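Local coordinates for protein glutathione-independent glyoxalase DJ-1 (Schizosaccharomyces pombe, PDB 4GE0) that converts methylglyoxal to D-lactate in a single glutathione-independent step and takes part in protection against reactive oxygen species, at residues T15-F20 with R51-Y56; N107-M112 with V152-N157; K128-H133 with G143-L148. The protein carries 1 engineered substitution. One frame throughout, in Å; residues are numbered along the deposited sequence. Where two conformers were deposited one is given.

Contact 1 is buried at the subunit interface, where the start of helix 17-29 meets the loop leading into strand 54-56. A buried carboxylate holding backbone N-H groups dominates it. Contacts 2 and 3 are both partly buried, contact 2 nearest the chain's centre. Contact 2 stays within one chain and belongs to the central sheet, tying strand 109-112 to the turn after strand 152-155 through an asparagine. Contact 3 is a small parallel pairing held by backbone and hydroxyl bonds. Contacts 2 and 3 touch: Glu155 of contact 2 accepts from the backbone N of Lys128 and Gln129. Contact 1 touches neither, but Glu19 and His133 bring contacts 1 and 3 to the same inferred active site.

Contact 1: residues T15-F20 with R51-Y56; sequences TDEIEF and RDVEMY
The carboxylate of Glu17 reaches into the bend of 51-53 and accepts hydrogen bonds from its backbone N-H groups. Val53 N donates to OE2 of Glu17 at 3.1 Å in a nearly straight bond (165°), whereas Arg51 N, 3.0 Å from OE1 of Glu17, is shared between the two oxygens in weak bonds. The bend of Glu17 at chi2 (88°) lays the buried carboxylate across the N-H groups of the loop, while its CG rests 3.8 Å from CG2 of Val53. A separate apolar patch is a Met-aromatic contact: in one of its two conformers, CE of Met55 sits over one face of the Phe20 ring, 3.7 Å from its centroid, with SD of Met55 4.2 Å from the same point. Both Glu17 and Phe20 come from the opening turn of helix 17-29, N-capped by Asp16, whose OD2 accepts from Glu19 N at 2.9 Å. Glu19 is an inferred active-site residue of this DJ-1/PfpI family protein, so the capped turn probably contributes to the catalytic site. The side of Arg51, which is partly exposed, is looser: the guanidinium leads away from the helix, and a water accepts from Arg51 NE and donates to Asp16 OD1, 2.7 Å from the latter. Asp16 OD1 also meets Arg29 of the second subunit in a salt bridge, and Arg51 O accepts from Trp24 of that subunit.

Contact 2: residues N107-M112 with V152-N157; sequences NKWIGM and VVLEEN
The Trp109 indole and the Asn157 side chain meet obliquely, ring and amide planes 59° apart, with Asn157 CB 3.5 Å from CE3 of Trp109. At the ring's edge, near its plane, CD1 of Leu154 makes a looser apolar contact, 4.4 Å from CZ3 of Trp109. Trp109 has two conformers, so these ring contacts hold for one of them and are less certain. Gln177 and Val178 of helix 167-178 also touch Trp109. The amide of Asn157 points past the indole to the backbone, where ND2 donates to Lys108 O at 2.8 Å. The acceptor lies close to the amide plane, but the N-H comes down on the Lys108 carbonyl from well above its plane, 65° out of it. Asn157 CG stands between its backbone N and carbonyl carbon (chi1 67°), and this folds the amide over the chain toward Lys108. The strands involved are not neighbours in the seven-stranded sheet: strand 158-161 lies between 109-112 and 152-155, running parallel to the first and antiparallel to the second. Glu156 and Asn157 sit at the centre of the two-residue, type II'-like turn of the 152-155/158-161 hairpin. Ile110 N donates to Asn157 O at 2.9 Å, and Ile110 also bonds through its backbone to Ile159, so the parallel pairing with 158-161 begins within the turn. Trp109 CA adds a CH···O contact of 3.6 Å to the same Asn157 O. The amide has further backbone partners beyond the strand: ND2 of Asn157 also donates to Phe102 O, while OD1 accepts from Lys104 N, gripping both ends of the group and fixing its rotation.

Contact 3: residues K128-H133 with G143-L148; sequences KQITGH and GGYKYL
Strands 129-130 and 146-147 pair in parallel, with Lys146 N giving a straight bond to Lys128 O (2.9 Å), Ile130 N donating to Lys146 O and Leu148 N to Ile130 O. The two strands are the sides of a beta-alpha-beta unit whose crossover holds helix 137-141. Ile130 puts CG2 3.6 Å from CB of Tyr145 and CD1 over one face of the Tyr145 ring, whose opposite face carries Gly143 O. Beyond the strands, hydroxyls take over. With chi1 at -163°, the Thr131 hydroxyl is swung opposite the backbone N, and OG1 of Thr131 donates to Leu148 O at 2.7 Å. The Tyr147 side chain reaches alongside 131-132 of the partner segment, its OH donating to Gly132 O, also at 2.7 Å and in the plane of the ring. A phenylalanine in place of Tyr147 would probably leave Gly132 O without this donor and Gln162 NE2 without the hydroxyl that accepts from it. His133 follows directly, an inferred active-site residue with ND1 hydrogen-bonded to Ser135 OG and NE2 to Ser190 O of the second subunit. Two hydroxyl bonds just before it imply that the approach to His133 is held by side chains where regular strand pairing has ended.

Contact 1: residues T15-F20 with R51-Y56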
# COMPACT_ATOMS: atom_id res chain seq x y z
N THR A 15 2.60 7.37 -10.00
CA THR A 15 3.10 7.06 -8.66
C THR A 15 2.69 5.65 -8.24
O THR A 15 1.54 5.24 -8.41
CB THR A 15 2.60 8.07 -7.62
OG1 THR A 15 3.28 9.32 -7.81
CG2 THR A 15 2.90 7.58 -6.20
N ASP A 16 3.62 4.96 -7.58
CA ASP A 16 3.36 3.59 -7.15
C ASP A 16 2.36 3.52 -5.98
O ASP A 16 2.54 4.21 -4.97
CB ASP A 16 4.66 2.92 -6.75
CG ASP A 16 4.43 1.49 -6.33
OD1 ASP A 16 4.18 0.67 -7.23
OD2 ASP A 16 4.43 1.22 -5.10
N GLU A 17 1.36 2.65 -6.13
CA GLU A 17 0.31 2.53 -5.11
C GLU A 17 0.84 2.07 -3.76
O GLU A 17 0.41 2.55 -2.71
CB GLU A 17 -0.74 1.54 -5.60
CG GLU A 17 -1.59 2.01 -6.82
CD GLU A 17 -1.01 1.68 -8.18
OE1 GLU A 17 0.22 1.42 -8.32
OE2 GLU A 17 -1.81 1.63 -9.12
N ILE A 18 1.74 1.08 -3.78
CA ILE A 18 2.24 0.51 -2.52
C ILE A 18 3.08 1.54 -1.75
O ILE A 18 2.91 1.72 -0.53
CB ILE A 18 3.06 -0.75 -2.81
CG1 ILE A 18 2.14 -1.89 -3.28
CG2 ILE A 18 3.82 -1.20 -1.56
CD1 ILE A 18 2.88 -3.05 -3.91
N GLU A 19 3.90 2.28 -2.48
CA GLU A 19 4.79 3.26 -1.87
C GLU A 19 4.06 4.52 -1.41
O GLU A 19 4.50 5.18 -0.47
CB GLU A 19 5.93 3.59 -2.83
CG GLU A 19 6.80 2.38 -3.04
CD GLU A 19 7.61 2.45 -4.30
OE1 GLU A 19 7.79 3.54 -4.89
OE2 GLU A 19 8.15 1.38 -4.66
N PHE A 20 2.94 4.83 -2.05
CA PHE A 20 2.09 5.91 -1.57
C PHE A 20 1.41 5.44 -0.29
O PHE A 20 1.39 6.15 0.72
CB PHE A 20 1.05 6.26 -2.64
CG PHE A 20 0.06 7.31 -2.20
CD1 PHE A 20 -1.05 6.95 -1.46
CD2 PHE A 20 0.28 8.67 -2.49
CE1 PHE A 20 -1.94 7.92 -0.99
CE2 PHE A 20 -0.63 9.63 -2.07
CZ PHE A 20 -1.71 9.25 -1.27
N ARG A 51 0.12 1.42 -11.33
CA ARG A 51 -0.55 0.19 -11.66
C ARG A 51 -2.07 0.38 -11.81
O ARG A 51 -2.85 -0.54 -11.60
CB ARG A 51 -0.22 -0.91 -10.64
CG ARG A 51 1.27 -1.11 -10.38
CD ARG A 51 2.02 -1.51 -11.64
NE ARG A 51 3.46 -1.52 -11.40
CZ ARG A 51 4.34 -2.17 -12.16
NH1 ARG A 51 3.93 -2.98 -13.12
NH2 ARG A 51 5.63 -2.08 -11.88
N ASP A 52 -2.46 1.59 -12.20
CA ASP A 52 -3.77 1.86 -12.80
C ASP A 52 -4.88 2.19 -11.80
O ASP A 52 -6.02 2.40 -12.20
CB ASP A 52 -4.23 0.76 -13.75
CG ASP A 52 -3.24 0.52 -14.85
OD1 ASP A 52 -2.76 1.53 -15.42
OD2 ASP A 52 -2.94 -0.66 -15.13
N VAL A 53 -4.56 2.25 -10.51
CA VAL A 53 -5.54 2.81 -9.57
C VAL A 53 -5.80 4.27 -9.94
O VAL A 53 -4.87 5.02 -10.20
CB VAL A 53 -5.06 2.66 -8.12
CG1 VAL A 53 -5.85 3.58 -7.18
CG2 VAL A 53 -5.22 1.19 -7.68
N GLU A 54 -7.07 4.67 -9.92
CA GLU A 54 -7.41 6.09 -10.06
C GLU A 54 -7.86 6.63 -8.71
O GLU A 54 -8.81 6.10 -8.12
CB GLU A 54 -8.51 6.27 -11.12
CG GLU A 54 -7.99 5.95 -12.54
CD GLU A 54 -9.05 6.10 -13.61
OE1 GLU A 54 -9.54 7.23 -13.83
OE2 GLU A 54 -9.34 5.09 -14.28
N MET A 55 -7.18 7.65 -8.22
CA MET A 55 -7.34 8.16 -6.85
C MET A 55 -7.30 9.69 -6.88
O MET A 55 -6.54 10.27 -7.66
CB MET A 55 -6.19 7.62 -6.01
CG MET A 55 -5.91 8.31 -4.68
SD MET A 55 -4.34 7.72 -4.01
CE MET A 55 -3.26 9.07 -4.47
N TYR A 56 -8.11 10.34 -6.04
CA TYR A 56 -8.03 11.79 -5.91
C TYR A 56 -6.98 12.22 -4.93
O TYR A 56 -6.88 11.69 -3.83
CB TYR A 56 -9.36 12.38 -5.48
CG TYR A 56 -10.37 12.33 -6.57
CD1 TYR A 56 -10.37 13.27 -7.59
CD2 TYR A 56 -11.40 11.38 -6.56
CE1 TYR A 56 -11.29 13.23 -8.61
CE2 TYR A 56 -12.34 11.34 -7.56
CZ TYR A 56 -12.32 12.30 -8.56
OH TYR A 56 -13.24 12.22 -9.58
O HOH W 1 4.75 0.66 -9.82

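Contact 2: residues N107-M112 with V152-N157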
# COMPACT_ATOMS: atom_id res chain seq x y z
N ASN A 107 14.34 20.07 12.14
CA ASN A 107 12.92 19.76 12.20
C ASN A 107 12.20 19.83 10.86
O ASN A 107 10.97 19.89 10.81
CB ASN A 107 12.25 20.63 13.27
CG ASN A 107 12.66 20.22 14.68
OD1 ASN A 107 12.44 19.06 15.07
ND2 ASN A 107 13.39 21.07 15.36
N LYS A 108 12.96 19.60 9.79
CA LYS A 108 12.39 19.18 8.52
C LYS A 108 12.94 17.80 8.16
O LYS A 108 14.06 17.45 8.60
CB LYS A 108 12.77 20.14 7.38
CG LYS A 108 12.37 21.60 7.57
CD LYS A 108 10.87 21.77 7.56
CE LYS A 108 10.50 23.21 7.30
NZ LYS A 108 9.05 23.49 7.64
N TRP A 109 12.22 17.08 7.32
CA TRP A 109 12.59 15.72 6.92
C TRP A 109 12.18 15.47 5.48
O TRP A 109 11.14 15.96 5.01
CB TRP A 109 11.95 14.67 7.84
CG TRP A 109 12.31 14.88 9.29
CD1 TRP A 109 11.63 15.62 10.21
CD2 TRP A 109 13.53 14.47 9.93
NE1 TRP A 109 12.33 15.69 11.38
CE2 TRP A 109 13.49 14.97 11.25
CE3 TRP A 109 14.62 13.69 9.54
CZ2 TRP A 109 14.52 14.74 12.17
CZ3 TRP A 109 15.65 13.48 10.45
CH2 TRP A 109 15.57 13.97 11.76
N ILE A 110 12.99 14.69 4.77
CA ILE A 110 12.69 14.33 3.39
C ILE A 110 12.75 12.82 3.29
O ILE A 110 13.71 12.21 3.77
CB ILE A 110 13.77 14.90 2.43
CG1 ILE A 110 13.95 16.41 2.62
CG2 ILE A 110 13.40 14.60 0.97
CD1 ILE A 110 15.34 16.91 2.22
N GLY A 111 11.76 12.22 2.61
CA GLY A 111 11.83 10.80 2.27
C GLY A 111 11.70 10.59 0.77
O GLY A 111 10.91 11.26 0.10
N MET A 112 12.47 9.65 0.22
CA MET A 112 12.36 9.29 -1.20
C MET A 112 12.51 7.78 -1.33
O MET A 112 13.43 7.20 -0.74
CB MET A 112 13.50 9.94 -1.99
CG MET A 112 13.69 11.43 -1.74
SD MET A 112 15.02 12.01 -2.81
CE MET A 112 15.17 13.70 -2.29
N VAL A 152 16.67 0.69 4.03
CA VAL A 152 16.50 2.11 4.36
C VAL A 152 17.85 2.72 4.69
O VAL A 152 18.67 2.09 5.35
CB VAL A 152 15.57 2.29 5.57
CG1 VAL A 152 15.47 3.76 5.98
CG2 VAL A 152 14.19 1.77 5.23
N VAL A 153 18.07 3.94 4.21
CA VAL A 153 19.25 4.72 4.55
C VAL A 153 18.81 6.07 5.12
O VAL A 153 17.91 6.71 4.58
CB VAL A 153 20.11 4.97 3.30
CG1 VAL A 153 21.25 5.92 3.61
CG2 VAL A 153 20.65 3.65 2.79
N LEU A 154 19.42 6.47 6.22
CA LEU A 154 19.20 7.79 6.79
C LEU A 154 20.54 8.54 6.82
O LEU A 154 21.50 8.06 7.41
CB LEU A 154 18.62 7.67 8.20
CG LEU A 154 18.58 8.95 9.05
CD1 LEU A 154 17.59 9.96 8.54
CD2 LEU A 154 18.33 8.63 10.53
N GLU A 155 20.58 9.70 6.18
CA GLU A 155 21.74 10.57 6.21
C GLU A 155 21.25 12.00 6.41
O GLU A 155 20.34 12.45 5.72
CB GLU A 155 22.51 10.48 4.89
CG GLU A 155 23.74 11.39 4.86
CD GLU A 155 24.62 11.18 3.64
OE1 GLU A 155 24.32 10.28 2.82
OE2 GLU A 155 25.60 11.94 3.49
N GLU A 156 21.85 12.71 7.37
CA GLU A 156 21.27 13.98 7.83
C GLU A 156 19.76 13.81 8.08
O GLU A 156 19.37 12.97 8.89
CB GLU A 156 21.57 15.09 6.83
CG GLU A 156 23.08 15.40 6.74
CD GLU A 156 23.61 16.07 8.01
OE1 GLU A 156 22.79 16.53 8.84
OE2 GLU A 156 24.85 16.18 8.17
N ASN A 157 18.93 14.54 7.34
CA ASN A 157 17.47 14.42 7.44
C ASN A 157 16.82 13.88 6.17
O ASN A 157 15.63 14.08 5.93
CB ASN A 157 16.86 15.77 7.83
CG ASN A 157 17.02 16.82 6.74
OD1 ASN A 157 17.91 16.73 5.89
ND2 ASN A 157 16.21 17.88 6.81

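Contact 3: residues K128-H133 with G143-L148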
# COMPACT_ATOMS: atom_id res chain seq x y z
N LYS A 128 26.23 11.94 0.91
CA LYS A 128 27.26 11.02 0.42
C LYS A 128 26.72 9.66 0.01
O LYS A 128 27.25 9.01 -0.90
CB LYS A 128 28.37 10.86 1.46
CG LYS A 128 29.00 12.18 1.90
CD LYS A 128 29.35 13.07 0.71
CE LYS A 128 29.39 14.54 1.11
NZ LYS A 128 30.49 14.83 2.06
N GLN A 129 25.74 9.18 0.76
CA GLN A 129 25.18 7.84 0.54
C GLN A 129 23.74 7.92 0.04
O GLN A 129 23.11 8.98 0.11
CB GLN A 129 25.25 7.02 1.83
CG GLN A 129 26.65 6.87 2.41
CD GLN A 129 26.63 6.66 3.90
OE1 GLN A 129 27.26 5.74 4.43
NE2 GLN A 129 25.88 7.52 4.60
N ILE A 130 23.20 6.80 -0.42
CA ILE A 130 21.82 6.77 -0.87
C ILE A 130 21.42 5.32 -1.06
O ILE A 130 22.27 4.44 -1.24
CB ILE A 130 21.65 7.55 -2.21
CG1 ILE A 130 20.23 8.09 -2.38
CG2 ILE A 130 22.11 6.71 -3.40
CD1 ILE A 130 20.12 9.17 -3.44
N THR A 131 20.12 5.04 -1.01
CA THR A 131 19.62 3.84 -1.67
C THR A 131 18.41 4.16 -2.54
O THR A 131 17.96 5.31 -2.64
CB THR A 131 19.35 2.68 -0.68
OG1 THR A 131 19.26 1.45 -1.42
CG2 THR A 131 18.08 2.90 0.13
N GLY A 132 17.90 3.11 -3.18
CA GLY A 132 16.83 3.23 -4.17
C GLY A 132 16.64 1.89 -4.84
O GLY A 132 17.25 0.89 -4.47
N HIS A 133 15.72 1.85 -5.80
CA HIS A 133 15.46 0.58 -6.47
C HIS A 133 16.71 0.10 -7.20
O HIS A 133 17.43 0.90 -7.77
CB HIS A 133 14.28 0.72 -7.45
CG HIS A 133 13.66 -0.60 -7.79
ND1 HIS A 133 14.04 -1.33 -8.89
CD2 HIS A 133 12.86 -1.41 -7.06
CE1 HIS A 133 13.44 -2.51 -8.87
NE2 HIS A 133 12.69 -2.57 -7.78
N GLY A 143 25.29 10.10 -10.06
CA GLY A 143 25.27 11.40 -9.40
C GLY A 143 26.34 11.55 -8.33
O GLY A 143 26.35 12.54 -7.60
N GLY A 144 27.22 10.56 -8.24
CA GLY A 144 28.32 10.59 -7.27
C GLY A 144 27.98 10.00 -5.90
O GLY A 144 28.83 10.00 -5.00
N TYR A 145 26.76 9.50 -5.74
CA TYR A 145 26.35 8.91 -4.47
C TYR A 145 26.87 7.49 -4.31
O TYR A 145 27.02 6.76 -5.29
CB TYR A 145 24.82 8.91 -4.36
CG TYR A 145 24.21 10.27 -4.53
CD1 TYR A 145 24.50 11.30 -3.65
CD2 TYR A 145 23.32 10.52 -5.56
CE1 TYR A 145 23.95 12.56 -3.80
CE2 TYR A 145 22.71 11.76 -5.69
CZ TYR A 145 23.06 12.78 -4.82
OH TYR A 145 22.51 14.03 -4.97
N LYS A 146 27.18 7.12 -3.07
CA LYS A 146 27.52 5.74 -2.76
C LYS A 146 26.23 4.98 -2.45
O LYS A 146 25.53 5.29 -1.49
CB LYS A 146 28.46 5.69 -1.55
CG LYS A 146 28.75 4.29 -1.05
CD LYS A 146 29.62 4.32 0.20
CE LYS A 146 29.58 3.00 0.94
NZ LYS A 146 30.28 1.91 0.19
N TYR A 147 25.92 3.98 -3.27
CA TYR A 147 24.71 3.19 -3.09
C TYR A 147 24.90 2.15 -1.99
O TYR A 147 25.88 1.39 -2.00
CB TYR A 147 24.34 2.52 -4.41
CG TYR A 147 23.06 1.71 -4.37
CD1 TYR A 147 23.07 0.37 -3.98
CD2 TYR A 147 21.84 2.27 -4.77
CE1 TYR A 147 21.89 -0.38 -3.96
CE2 TYR A 147 20.67 1.52 -4.76
CZ TYR A 147 20.70 0.21 -4.34
OH TYR A 147 19.55 -0.54 -4.32
N LEU A 148 23.96 2.12 -1.05
CA LEU A 148 23.92 1.07 -0.02
C LEU A 148 22.80 0.08 -0.29
O LEU A 148 21.65 0.47 -0.48
CB LEU A 148 23.76 1.69 1.37
CG LEU A 148 24.91 2.61 1.83
CD1 LEU A 148 24.56 3.28 3.15
CD2 LEU A 148 26.21 1.84 1.96
O HOH W 2 29.71 9.48 -2.08